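Type I polyketide synthase PikAII (Streptomyces venezuelae, PDB 3QP9) carries a C2-type ketoreductase domain with a Rossmann fold, probably acting in the epimerisation of polyketide intermediates attached to the modular synthase. Local coordinates at residues Y30-K35 with L229-V234; G157-G162 with Q220-A225; V403-G408 with G418-D423; P150-T155 with G192-P197; V491-F496 with A510-A515. All coordinates share one frame; numbering follows the deposited sequence.

Contact 1. Residues Y30-K35 with L229-V234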
# COMPACT_ATOMS: atom_id res chain seq x y z
N TYR A 30 -7.45 -12.91 -5.15
CA TYR A 30 -8.12 -12.32 -3.97
C TYR A 30 -8.32 -10.89 -4.25
O TYR A 30 -7.66 -10.34 -5.18
CB TYR A 30 -7.28 -12.47 -2.66
CG TYR A 30 -7.04 -13.94 -2.38
CD1 TYR A 30 -5.97 -14.60 -2.97
CD2 TYR A 30 -7.98 -14.68 -1.71
CE1 TYR A 30 -5.74 -16.00 -2.78
CE2 TYR A 30 -7.74 -16.10 -1.45
CZ TYR A 30 -6.64 -16.70 -2.04
OH TYR A 30 -6.45 -18.03 -1.82
N ARG A 31 -9.19 -10.24 -3.49
CA ARG A 31 -9.21 -8.76 -3.63
C ARG A 31 -9.66 -8.20 -2.36
O ARG A 31 -10.25 -8.92 -1.51
CB ARG A 31 -10.24 -8.38 -4.75
CG ARG A 31 -11.70 -8.98 -4.52
CD ARG A 31 -12.91 -8.23 -5.28
NE ARG A 31 -13.89 -9.23 -5.66
CZ ARG A 31 -15.01 -9.57 -5.02
NH1 ARG A 31 -15.73 -10.56 -5.51
NH2 ARG A 31 -15.44 -8.94 -3.95
N ILE A 32 -9.57 -6.89 -2.23
CA ILE A 32 -10.04 -6.21 -1.01
C ILE A 32 -11.49 -5.72 -1.12
O ILE A 32 -11.84 -5.08 -2.06
CB ILE A 32 -9.07 -5.04 -0.56
CG1 ILE A 32 -7.75 -5.62 0.03
CG2 ILE A 32 -9.71 -4.07 0.53
CD1 ILE A 32 -7.92 -6.39 1.34
N ASP A 33 -12.36 -6.11 -0.19
CA ASP A 33 -13.77 -5.63 -0.28
C ASP A 33 -14.02 -4.84 1.01
O ASP A 33 -13.26 -4.98 1.97
CB ASP A 33 -14.74 -6.82 -0.38
CG ASP A 33 -15.83 -6.56 -1.35
OD1 ASP A 33 -16.13 -7.47 -2.18
OD2 ASP A 33 -16.36 -5.40 -1.37
N TRP A 34 -15.02 -3.98 1.01
CA TRP A 34 -15.36 -3.14 2.17
C TRP A 34 -16.75 -3.49 2.60
O TRP A 34 -17.74 -3.30 1.81
CB TRP A 34 -15.24 -1.66 1.72
CG TRP A 34 -13.78 -1.28 1.61
CD1 TRP A 34 -12.99 -1.38 0.52
CD2 TRP A 34 -12.94 -0.80 2.70
NE1 TRP A 34 -11.67 -1.00 0.87
CE2 TRP A 34 -11.63 -0.65 2.18
CE3 TRP A 34 -13.17 -0.53 4.08
CZ2 TRP A 34 -10.53 -0.19 2.97
CZ3 TRP A 34 -12.09 -0.12 4.88
CH2 TRP A 34 -10.78 0.09 4.30
N LYS A 35 -16.88 -4.12 3.76
CA LYS A 35 -18.17 -4.67 4.19
C LYS A 35 -18.94 -3.59 4.96
O LYS A 35 -18.49 -3.09 5.97
CB LYS A 35 -17.89 -5.84 5.14
CG LYS A 35 -19.06 -6.37 5.89
CD LYS A 35 -18.56 -7.40 7.03
CE LYS A 35 -19.56 -8.58 7.20
NZ LYS A 35 -19.65 -8.90 8.68
N LEU A 229 -17.77 1.14 7.01
CA LEU A 229 -17.32 -0.02 6.22
C LEU A 229 -16.00 -0.63 6.75
O LEU A 229 -15.13 0.09 7.18
CB LEU A 229 -17.11 0.33 4.74
CG LEU A 229 -18.39 0.79 4.03
CD1 LEU A 229 -18.58 2.35 4.23
CD2 LEU A 229 -18.50 0.46 2.47
N ALA A 230 -15.86 -1.96 6.72
CA ALA A 230 -14.71 -2.60 7.27
C ALA A 230 -14.02 -3.45 6.21
O ALA A 230 -14.66 -4.12 5.35
CB ALA A 230 -15.11 -3.48 8.48
N ARG A 231 -12.71 -3.44 6.29
CA ARG A 231 -11.84 -4.07 5.29
C ARG A 231 -11.76 -5.59 5.37
O ARG A 231 -11.55 -6.21 6.48
CB ARG A 231 -10.43 -3.46 5.41
CG ARG A 231 -9.46 -3.78 4.21
CD ARG A 231 -8.35 -2.66 4.21
NE ARG A 231 -7.32 -2.99 3.18
CZ ARG A 231 -6.29 -3.84 3.34
NH1 ARG A 231 -5.41 -4.01 2.32
NH2 ARG A 231 -6.20 -4.62 4.40
N ARG A 232 -11.89 -6.22 4.22
CA ARG A 232 -11.94 -7.71 4.15
C ARG A 232 -11.13 -8.17 2.95
O ARG A 232 -11.28 -7.59 1.88
CB ARG A 232 -13.46 -8.13 3.92
CG ARG A 232 -14.37 -7.93 5.13
CD ARG A 232 -13.86 -8.80 6.36
NE ARG A 232 -14.85 -8.73 7.47
CZ ARG A 232 -14.81 -7.82 8.43
NH1 ARG A 232 -15.69 -7.83 9.40
NH2 ARG A 232 -13.85 -6.90 8.40
N LEU A 233 -10.31 -9.19 3.10
CA LEU A 233 -9.75 -9.93 1.94
C LEU A 233 -10.66 -11.07 1.57
O LEU A 233 -10.98 -11.91 2.39
CB LEU A 233 -8.35 -10.43 2.31
CG LEU A 233 -7.68 -11.17 1.14
CD1 LEU A 233 -7.18 -9.99 0.25
CD2 LEU A 233 -6.52 -11.96 1.77
N VAL A 234 -11.19 -11.05 0.35
CA VAL A 234 -12.07 -12.10 -0.09
C VAL A 234 -11.57 -12.75 -1.39
O VAL A 234 -10.76 -12.18 -2.15
CB VAL A 234 -13.56 -11.56 -0.32
CG1 VAL A 234 -14.15 -10.98 1.07
CG2 VAL A 234 -13.57 -10.59 -1.44
O HOH W 1 -17.33 -10.17 8.87
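The carbonyl oxygen A230 O is approached twice from the facing strand: K35 N donates to it at 2.7 Å, and the CA-H of W34 adds a softer contact. This is one rung of an antiparallel beta ladder in which strand 29-36, the first of the chain, pairs with strand 227-235 beside the Rossmann-like half that lies between them in sequence. R31 with V234, D33 with R232 and K35 with A230 are the hydrogen-bonded pairs, each carrying two backbone bonds; the N-to-C directions of the two short segments differ by 150°.

On the face holding I32, W34, R231 and L233, the R231 chain leaves with CG opposite the backbone N (chi1 -167°) and runs straight to NE. R231 CB then lies over the six-membered ring of W34, 3.9 Å from its centroid, and R231 CD meets W34 CZ2 at 3.5 Å. Farther out, the methyl I32 CD1 sits above the middle of the R231 guanidinium, whose NH1 donates to I406 O.

The other face, with R31, D33, R232 and K35 beside V234 and A230, carries most of the charges. V234 CG2 lies over the R31 guanidinium, 3.5 Å from R31 NH2. K35 NZ and R232 NH1 come within 4.2 Å of each other, but both donate to one water, and E218 forms a salt bridge with R232 NH1 that probably eases this crowding of charge. R232 NH2 is held within its own strand, bonding R231 O at 3.1 Å from well above the carbonyl plane, 58° out of it.

Contact 2. Residues G157-G162 with Q220-A225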
# COMPACT_ATOMS: atom_id res chain seq x y z
N GLY A 157 -9.41 10.31 2.27
CA GLY A 157 -9.14 10.04 0.83
C GLY A 157 -8.11 8.92 0.57
O GLY A 157 -7.62 8.80 -0.53
N ALA A 158 -7.73 8.16 1.59
CA ALA A 158 -6.72 7.14 1.42
C ALA A 158 -7.15 5.77 0.78
O ALA A 158 -6.28 5.02 0.28
CB ALA A 158 -5.92 6.92 2.74
N VAL A 159 -8.41 5.41 0.88
CA VAL A 159 -8.86 4.08 0.38
C VAL A 159 -10.12 4.34 -0.45
O VAL A 159 -10.81 5.32 -0.26
CB VAL A 159 -9.16 3.08 1.43
CG1 VAL A 159 -7.82 2.82 2.38
CG2 VAL A 159 -10.35 3.59 2.31
N SER A 160 -10.39 3.42 -1.33
CA SER A 160 -11.64 3.41 -2.14
C SER A 160 -12.55 2.25 -1.69
O SER A 160 -12.13 1.11 -1.75
CB SER A 160 -11.26 3.14 -3.59
OG SER A 160 -12.47 2.90 -4.35
N VAL A 161 -13.77 2.51 -1.29
CA VAL A 161 -14.67 1.45 -0.79
C VAL A 161 -15.43 0.81 -1.94
O VAL A 161 -16.13 -0.24 -1.81
CB VAL A 161 -15.65 1.94 0.27
CG1 VAL A 161 -14.86 2.52 1.51
CG2 VAL A 161 -16.79 2.90 -0.23
N GLY A 162 -15.30 1.43 -3.07
CA GLY A 162 -15.96 0.83 -4.26
C GLY A 162 -16.04 1.73 -5.41
O GLY A 162 -15.24 2.68 -5.53
N GLN A 220 -9.94 -1.58 10.76
CA GLN A 220 -9.56 -1.05 9.47
C GLN A 220 -10.87 -0.62 8.91
O GLN A 220 -11.58 -1.40 8.28
CB GLN A 220 -8.91 -2.13 8.51
CG GLN A 220 -7.58 -2.63 9.05
CD GLN A 220 -6.82 -3.63 8.17
OE1 GLN A 220 -6.11 -4.56 8.70
NE2 GLN A 220 -6.77 -3.37 6.92
N VAL A 221 -11.17 0.63 9.12
CA VAL A 221 -12.52 1.16 8.92
C VAL A 221 -12.51 2.36 8.01
O VAL A 221 -11.69 3.25 8.15
CB VAL A 221 -13.23 1.48 10.28
CG1 VAL A 221 -14.64 1.88 10.08
CG2 VAL A 221 -13.19 0.28 11.23
N ALA A 222 -13.46 2.36 7.04
CA ALA A 222 -13.76 3.53 6.28
C ALA A 222 -15.11 4.17 6.73
O ALA A 222 -16.04 3.46 7.06
CB ALA A 222 -13.87 3.11 4.77
N VAL A 223 -15.17 5.51 6.76
CA VAL A 223 -16.32 6.31 7.21
C VAL A 223 -16.83 7.01 5.96
O VAL A 223 -16.08 7.79 5.30
CB VAL A 223 -15.90 7.39 8.12
CG1 VAL A 223 -17.11 8.21 8.54
CG2 VAL A 223 -15.20 6.74 9.32
N ARG A 224 -18.07 6.70 5.58
CA ARG A 224 -18.61 7.23 4.35
C ARG A 224 -19.97 7.81 4.64
O ARG A 224 -20.53 7.68 5.75
CB ARG A 224 -18.67 6.19 3.17
CG ARG A 224 -17.24 5.64 2.77
CD ARG A 224 -16.44 6.72 2.17
NE ARG A 224 -15.13 6.32 1.65
CZ ARG A 224 -13.95 6.50 2.28
NH1 ARG A 224 -12.83 6.12 1.66
NH2 ARG A 224 -13.91 7.04 3.48
N ALA A 225 -20.50 8.52 3.66
CA ALA A 225 -21.85 9.08 3.79
C ALA A 225 -22.86 7.98 4.16
O ALA A 225 -23.81 8.21 4.88
CB ALA A 225 -22.25 9.76 2.44
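V161 CG1 presses on A222 CB at 3.5 Å, closer than carbons usually pack, and the same methyl lies 3.8 Å from R224 NE. The V161 and R224 side chains pass each other running in opposite directions. V159 supplies the second half of the first shell: its methyl CG2 is 3.6 Å from R224 NH1, and its carbonyl oxygen V159 O receives a weak, bent bond from the same R224 NH1 at 2.9 Å, lying at the edge of the guanidinium.

The arginine is positioned by its own bent chain and by two acids. The chain turns at chi2 (-68°), which brings the guanidinium back over its strand, where R224 NH2 donates to V223 O at 2.9 Å with that oxygen in the guanidinium plane. D195 then pairs with NH1 and D165 with NE, giving this largely buried positive charge two counter-ions. D165 also accepts from V161 N, so one carboxylate ties the loop backbone to the arginine.

In the Rossmann-like fold, this loop 157-162 leaves strand 151-156 on its way to helix 170-185. It lies against strand 220-224 through A222 and R224, with W34 of strand 29-36 touching V159, V161 and A222.

Contact 3. Residues V403-G408 with G418-D423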
# COMPACT_ATOMS: atom_id res chain seq x y z
N VAL A 403 1.78 -8.58 -1.42
CA VAL A 403 0.92 -8.91 -0.31
C VAL A 403 1.31 -8.15 1.02
O VAL A 403 0.50 -8.14 1.94
CB VAL A 403 0.83 -10.46 -0.06
CG1 VAL A 403 0.21 -11.23 -1.28
CG2 VAL A 403 2.24 -11.09 0.30
N ALA A 404 2.50 -7.52 1.08
CA ALA A 404 2.93 -6.75 2.31
C ALA A 404 2.00 -5.52 2.42
O ALA A 404 1.62 -5.12 3.52
CB ALA A 404 4.39 -6.29 2.21
N ALA A 405 1.51 -5.06 1.29
CA ALA A 405 0.61 -3.95 1.29
C ALA A 405 -0.86 -4.33 1.50
O ALA A 405 -1.73 -3.45 1.69
CB ALA A 405 0.77 -3.17 -0.07
N ILE A 406 -1.16 -5.61 1.38
CA ILE A 406 -2.54 -6.11 1.45
C ILE A 406 -2.88 -6.52 2.90
O ILE A 406 -3.77 -5.94 3.52
CB ILE A 406 -2.72 -7.30 0.57
CG1 ILE A 406 -2.50 -6.87 -0.92
CG2 ILE A 406 -4.18 -7.91 0.74
CD1 ILE A 406 -3.41 -5.72 -1.45
N TRP A 407 -2.08 -7.41 3.46
CA TRP A 407 -2.31 -7.86 4.79
C TRP A 407 -1.16 -7.47 5.73
O TRP A 407 -1.38 -7.33 6.93
CB TRP A 407 -2.62 -9.38 4.81
CG TRP A 407 -1.60 -10.32 4.17
CD1 TRP A 407 -0.31 -10.57 4.58
CD2 TRP A 407 -1.84 -11.20 3.06
NE1 TRP A 407 0.27 -11.52 3.78
CE2 TRP A 407 -0.64 -11.92 2.84
CE3 TRP A 407 -2.96 -11.42 2.20
CZ2 TRP A 407 -0.53 -12.90 1.84
CZ3 TRP A 407 -2.84 -12.37 1.18
CH2 TRP A 407 -1.62 -13.09 1.01
N GLY A 408 0.05 -7.27 5.22
CA GLY A 408 1.16 -6.86 6.16
C GLY A 408 1.90 -8.08 6.71
O GLY A 408 1.35 -9.22 6.75
N GLY A 418 5.41 1.62 0.84
CA GLY A 418 5.71 2.03 -0.55
C GLY A 418 4.77 1.34 -1.54
O GLY A 418 4.30 1.91 -2.48
N THR A 419 4.50 0.06 -1.27
CA THR A 419 3.76 -0.80 -2.14
C THR A 419 2.27 -0.43 -1.96
O THR A 419 1.48 -0.47 -2.94
CB THR A 419 4.27 -2.19 -1.73
OG1 THR A 419 4.93 -2.86 -2.79
CG2 THR A 419 3.55 -3.05 -0.70
N ALA A 420 1.89 0.00 -0.75
CA ALA A 420 0.47 0.50 -0.64
C ALA A 420 0.23 1.73 -1.46
O ALA A 420 -0.92 2.03 -1.83
CB ALA A 420 0.01 0.75 0.86
N PHE A 421 1.31 2.44 -1.82
CA PHE A 421 1.09 3.64 -2.64
C PHE A 421 0.70 3.20 -4.02
O PHE A 421 -0.19 3.89 -4.69
CB PHE A 421 2.35 4.50 -2.73
CG PHE A 421 2.20 5.72 -3.59
CD1 PHE A 421 1.66 6.90 -3.04
CD2 PHE A 421 2.60 5.70 -4.94
CE1 PHE A 421 1.50 8.03 -3.82
CE2 PHE A 421 2.47 6.77 -5.69
CZ PHE A 421 1.93 7.98 -5.14
N LEU A 422 1.31 2.08 -4.50
CA LEU A 422 0.92 1.48 -5.85
C LEU A 422 -0.52 1.09 -5.93
O LEU A 422 -1.26 1.37 -6.96
CB LEU A 422 1.81 0.26 -6.16
CG LEU A 422 3.29 0.45 -5.98
CD1 LEU A 422 4.02 -0.81 -6.35
CD2 LEU A 422 3.76 1.60 -6.98
N ASP A 423 -0.99 0.37 -4.89
CA ASP A 423 -2.37 -0.10 -4.83
C ASP A 423 -3.30 1.11 -4.77
O ASP A 423 -4.33 1.16 -5.43
CB ASP A 423 -2.63 -1.00 -3.62
CG ASP A 423 -1.83 -2.24 -3.63
OD1 ASP A 423 -1.49 -2.69 -2.52
OD2 ASP A 423 -1.68 -2.94 -4.70
O HOH W 2 -2.75 -1.69 -0.36
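The loop that leaves strand 396-402 and the helix 413-426 that follows it belong to the Rossmann fold of the ketoreductase domain, and in short-chain reductases of this type the corresponding region usually houses the active-site serine and tyrosine. The centre of the contact lies about 3 Å from the centre of the chain, and the contact is buried. A405 turns its CB toward the helix: this atom, A405 CB, is 3.4 Å from A420 N and 4.1 Å from A420 CB. The modelled approach of A405 to T419 is doubtfully short and supports no conclusion.

D423, about one turn farther along the helix, meets the same methyl from a direction roughly perpendicular to A420 N. With CG anti to its carbonyl carbon (chi1 -62°), it directs OD1 to the loop, D423 OD1 lying 3.4 Å from A405 CB. I406 crosses this carboxylate at about a right angle, its terminal methyl CD1 standing 3.7 Å from D423 OD1. The second oxygen, OD2, bonds S438 OG of strand 435-441 and weakly S401 OG, which would fix the rotation of the carboxylate.

The loop has its own support: W407 N donates to V403 O at 3.1 Å. A single water bridges the two segments, donating to A405 O at 2.9 Å and to D423 OD1 at 2.7 Å.

Contact 4. Residues P150-T155 with G192-P197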
# COMPACT_ATOMS: atom_id res chain seq x y z
N PRO A 150 -4.35 2.61 23.22
CA PRO A 150 -4.33 2.30 21.77
C PRO A 150 -4.20 3.54 20.87
O PRO A 150 -4.90 4.56 21.07
CB PRO A 150 -5.70 1.64 21.54
CG PRO A 150 -6.60 2.29 22.55
CD PRO A 150 -5.73 2.59 23.76
N LEU A 151 -3.33 3.41 19.87
CA LEU A 151 -3.12 4.45 18.87
C LEU A 151 -4.10 4.29 17.69
O LEU A 151 -4.09 3.24 17.01
CB LEU A 151 -1.76 4.25 18.22
CG LEU A 151 -1.31 5.25 17.10
CD1 LEU A 151 -1.61 6.80 17.43
CD2 LEU A 151 0.15 5.09 16.67
N TRP A 152 -4.83 5.33 17.38
CA TRP A 152 -5.64 5.27 16.13
C TRP A 152 -5.12 6.30 15.10
O TRP A 152 -4.93 7.48 15.46
CB TRP A 152 -7.08 5.53 16.47
CG TRP A 152 -7.77 4.41 17.18
CD1 TRP A 152 -7.76 4.16 18.55
CD2 TRP A 152 -8.57 3.39 16.59
NE1 TRP A 152 -8.55 3.07 18.83
CE2 TRP A 152 -9.08 2.59 17.64
CE3 TRP A 152 -9.01 3.14 15.28
CZ2 TRP A 152 -9.91 1.46 17.40
CZ3 TRP A 152 -9.84 2.07 15.03
CH2 TRP A 152 -10.33 1.26 16.09
N CYS A 153 -4.92 5.90 13.83
CA CYS A 153 -4.40 6.85 12.80
C CYS A 153 -5.50 7.16 11.84
O CYS A 153 -6.08 6.27 11.28
CB CYS A 153 -3.18 6.27 12.05
SG CYS A 153 -1.74 6.07 13.14
N VAL A 154 -5.82 8.42 11.68
CA VAL A 154 -6.93 8.83 10.83
C VAL A 154 -6.41 9.41 9.54
O VAL A 154 -5.48 10.24 9.56
CB VAL A 154 -7.84 9.78 11.59
CG1 VAL A 154 -8.97 10.32 10.69
CG2 VAL A 154 -8.50 9.03 12.82
N THR A 155 -6.98 8.97 8.38
CA THR A 155 -6.60 9.50 7.11
C THR A 155 -7.86 10.07 6.46
O THR A 155 -8.93 9.92 7.00
CB THR A 155 -6.01 8.39 6.17
OG1 THR A 155 -6.98 7.32 6.05
CG2 THR A 155 -4.64 7.87 6.72
N GLY A 192 -6.10 1.27 15.62
CA GLY A 192 -6.56 0.99 14.21
C GLY A 192 -6.38 2.08 13.23
O GLY A 192 -5.75 3.05 13.51
N LEU A 193 -7.12 1.98 12.10
CA LEU A 193 -6.94 2.90 11.02
C LEU A 193 -8.31 3.29 10.63
O LEU A 193 -9.19 2.45 10.63
CB LEU A 193 -6.26 2.23 9.83
CG LEU A 193 -4.78 1.94 9.94
CD1 LEU A 193 -4.27 0.70 9.07
CD2 LEU A 193 -3.96 3.26 9.49
N ILE A 194 -8.54 4.57 10.40
CA ILE A 194 -9.86 5.05 10.03
C ILE A 194 -9.71 6.01 8.91
O ILE A 194 -8.98 6.97 9.07
CB ILE A 194 -10.54 5.76 11.18
CG1 ILE A 194 -10.62 4.83 12.40
CG2 ILE A 194 -11.93 6.30 10.70
CD1 ILE A 194 -11.12 5.45 13.68
N ASP A 195 -10.47 5.86 7.80
CA ASP A 195 -10.34 6.83 6.71
C ASP A 195 -11.63 7.64 6.57
O ASP A 195 -12.68 7.05 6.40
CB ASP A 195 -10.07 6.08 5.39
CG ASP A 195 -9.84 7.02 4.21
OD1 ASP A 195 -10.71 7.00 3.30
OD2 ASP A 195 -8.87 7.82 4.29
N LEU A 196 -11.51 8.96 6.63
CA LEU A 196 -12.62 9.90 6.58
C LEU A 196 -12.81 10.19 5.14
O LEU A 196 -11.94 9.87 4.36
CB LEU A 196 -12.31 11.17 7.38
CG LEU A 196 -12.23 10.88 8.88
CD1 LEU A 196 -11.68 12.08 9.65
CD2 LEU A 196 -13.56 10.45 9.50
N PRO A 197 -14.00 10.67 4.77
CA PRO A 197 -14.26 10.97 3.35
C PRO A 197 -13.23 12.02 2.87
O PRO A 197 -12.93 12.96 3.65
CB PRO A 197 -15.66 11.59 3.35
CG PRO A 197 -16.34 11.17 4.66
CD PRO A 197 -15.15 10.96 5.67
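Torsions near -73° (chi1) and 85° (chi2) set the indole of W152 flat against the backbone of G192, across two parallel strands of a Rossmann-like beta-alpha-beta unit, 151-156 and 190-196, connected through helix 170-185. G192 N stands over one ring face, 3.4 Å from W152 CD2, and G192 CA makes a CH-pi contact there. Having no side chain, G192 lets the ring lie directly on the strand. I194 continues the layer obliquely, with CD1 3.5 Å from W152 CE3, and helix 202-212 packs on this same face.

Five backbone bonds hold the register, from G192 N to L151 O at one end to L196 N to T155 O, at 2.8 Å, at the other. Beyond I194, V154 CG1 and L196 CD1 are squeezed to 3.4 Å.

The opposite face, with C153, L193, T155 and D195, ends in a polar pair. D195 stretches away from its backbone N (chi1 -177°), and its side chain crosses that of T155 at about a right angle. D195 OD2 also accepts from A158 N, while W176 NE1 bonds T155 OG1. That hydroxyl, T155 OG1, donates to D195 OD2 at 2.6 Å, on the anti lone pair.

Contact 5. Residues V491-F496 with A510-A515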
# COMPACT_ATOMS: atom_id res chain seq x y z
N VAL A 491 -1.83 -19.49 -1.17
CA VAL A 491 -1.91 -19.45 0.27
C VAL A 491 -2.64 -20.73 0.75
O VAL A 491 -3.73 -21.06 0.25
CB VAL A 491 -2.69 -18.19 0.75
CG1 VAL A 491 -2.47 -18.03 2.28
CG2 VAL A 491 -2.23 -16.89 0.05
N ASP A 492 -2.01 -21.50 1.64
CA ASP A 492 -2.71 -22.51 2.45
C ASP A 492 -3.23 -21.76 3.69
O ASP A 492 -2.49 -21.57 4.65
CB ASP A 492 -1.75 -23.64 2.85
CG ASP A 492 -2.34 -24.64 3.85
OD1 ASP A 492 -3.57 -24.68 4.17
OD2 ASP A 492 -1.52 -25.39 4.38
N TRP A 493 -4.50 -21.39 3.65
CA TRP A 493 -5.13 -20.64 4.73
C TRP A 493 -5.17 -21.36 6.09
O TRP A 493 -5.18 -20.72 7.11
CB TRP A 493 -6.56 -20.17 4.29
CG TRP A 493 -6.46 -19.23 3.11
CD1 TRP A 493 -6.76 -19.48 1.80
CD2 TRP A 493 -5.94 -17.90 3.15
NE1 TRP A 493 -6.52 -18.37 1.04
CE2 TRP A 493 -6.00 -17.38 1.84
CE3 TRP A 493 -5.50 -17.06 4.21
CZ2 TRP A 493 -5.57 -16.08 1.51
CZ3 TRP A 493 -5.07 -15.74 3.88
CH2 TRP A 493 -5.14 -15.27 2.57
N SER A 494 -5.20 -22.70 6.07
CA SER A 494 -5.19 -23.47 7.30
C SER A 494 -3.85 -23.22 8.10
O SER A 494 -3.84 -23.34 9.33
CB SER A 494 -5.51 -24.95 6.99
OG SER A 494 -4.43 -25.62 6.33
N SER A 495 -2.76 -22.83 7.41
CA SER A 495 -1.50 -22.45 8.08
C SER A 495 -1.40 -20.97 8.23
O SER A 495 -0.98 -20.47 9.26
CB SER A 495 -0.27 -22.95 7.34
OG SER A 495 -0.35 -24.37 7.32
N PHE A 496 -1.85 -20.25 7.21
CA PHE A 496 -1.71 -18.81 7.25
C PHE A 496 -2.55 -18.09 8.29
O PHE A 496 -2.05 -17.21 8.96
CB PHE A 496 -1.94 -18.21 5.85
CG PHE A 496 -1.59 -16.71 5.77
CD1 PHE A 496 -0.37 -16.27 5.26
CD2 PHE A 496 -2.52 -15.74 6.24
CE1 PHE A 496 -0.09 -14.88 5.24
CE2 PHE A 496 -2.28 -14.37 6.25
CZ PHE A 496 -1.06 -13.91 5.71
N ALA A 510 -12.21 -12.61 7.94
CA ALA A 510 -13.48 -13.12 8.50
C ALA A 510 -14.39 -13.64 7.43
O ALA A 510 -15.23 -14.48 7.70
CB ALA A 510 -14.19 -11.99 9.33
N ASP A 511 -14.22 -13.11 6.22
CA ASP A 511 -15.17 -13.41 5.16
C ASP A 511 -14.49 -14.28 4.04
O ASP A 511 -14.86 -14.31 2.87
CB ASP A 511 -15.82 -12.09 4.65
CG ASP A 511 -16.70 -11.34 5.75
OD1 ASP A 511 -16.98 -11.81 6.88
OD2 ASP A 511 -17.10 -10.22 5.43
N LEU A 512 -13.44 -14.97 4.40
CA LEU A 512 -12.78 -15.85 3.49
C LEU A 512 -12.84 -17.28 4.06
O LEU A 512 -12.09 -17.62 4.97
CB LEU A 512 -11.32 -15.38 3.32
CG LEU A 512 -10.38 -16.09 2.35
CD1 LEU A 512 -11.10 -16.03 1.07
CD2 LEU A 512 -9.06 -15.27 2.24
N PRO A 513 -13.75 -18.13 3.53
CA PRO A 513 -14.01 -19.48 4.16
C PRO A 513 -12.82 -20.33 4.66
O PRO A 513 -12.85 -20.74 5.81
CB PRO A 513 -14.80 -20.21 3.09
CG PRO A 513 -15.66 -19.06 2.49
CD PRO A 513 -14.72 -17.82 2.44
N GLU A 514 -11.82 -20.59 3.82
CA GLU A 514 -10.69 -21.44 4.23
C GLU A 514 -9.94 -20.78 5.40
O GLU A 514 -9.30 -21.45 6.22
CB GLU A 514 -9.74 -21.68 3.06
CG GLU A 514 -10.31 -22.27 1.77
CD GLU A 514 -11.32 -21.43 0.91
OE1 GLU A 514 -12.01 -22.12 0.11
OE2 GLU A 514 -11.45 -20.16 0.92
N ALA A 515 -9.95 -19.44 5.46
CA ALA A 515 -9.24 -18.82 6.56
C ALA A 515 -10.10 -18.77 7.81
O ALA A 515 -9.66 -19.16 8.89
CB ALA A 515 -8.74 -17.39 6.14
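From CB outward, W493 is built against the first turn of the helix starting at P513. W493 CB lies 3.6 Å from E514 O and 3.7 Å from E514 CB. In the five-membered ring, W493 CD1 meets E514 CB at 3.9 Å. On the benzo side, W493 CE3 touches A515 CB at 3.8 Å, with both E514 CB and A515 CB approaching obliquely. The far rim, W493 CZ2, is met by L512 CD2 at 3.7 Å: this methyl stands over the ring face, 18° off the normal at the six-membered centroid, and the leucine crosses the indole at about a right angle.

L512 reaches that place by swinging CG to the far side of its backbone N (chi1 -177°). V491 CG1 lies over the centre of the opposite ring face, so the indole is sandwiched between two aliphatic groups. Its one polar atom, NE1, hydrogen-bonds Y30 OH, while the E514 carboxylate turns to a salt bridge with R235.

Both short helices begin here. D492 is the N-cap of helix 493-501: D492 OD1 accepts from S494 OG at 2.5 Å and, weakly, from S494 N. L512 occupies the N-cap position of the other, where A515 N bonds L512 O at 2.9 Å. Two helix N-termini, one of them closed by an Asp N-cap, pack on the indole of W493 in the C-terminal region, beside strands 29-36 and 227-235.

How the contacts relate
Contact 1 closes the longest loop, and contacts 2 and 4 lie inside it, their segments alternating; contacts 3 and then 5 follow. Strands 151-156, 190-196, 220-224, 227-235 and 29-36 lie side by side in that order, so contacts 4, 2 and 1 step along neighbouring strands, their centres about 10 and 11 Å apart. Contact 3, in the KR domain, and contact 5, in the C-terminal helices, have centres about 14 Å from that of contact 1, whereas the centres of contacts 4 and 5 are about 26 Å apart. The strand pair of contact 1 thus joins the N-terminal Rossmann-like half to the ketoreductase domain and C-terminal region, touching contacts 2, 3 and 5.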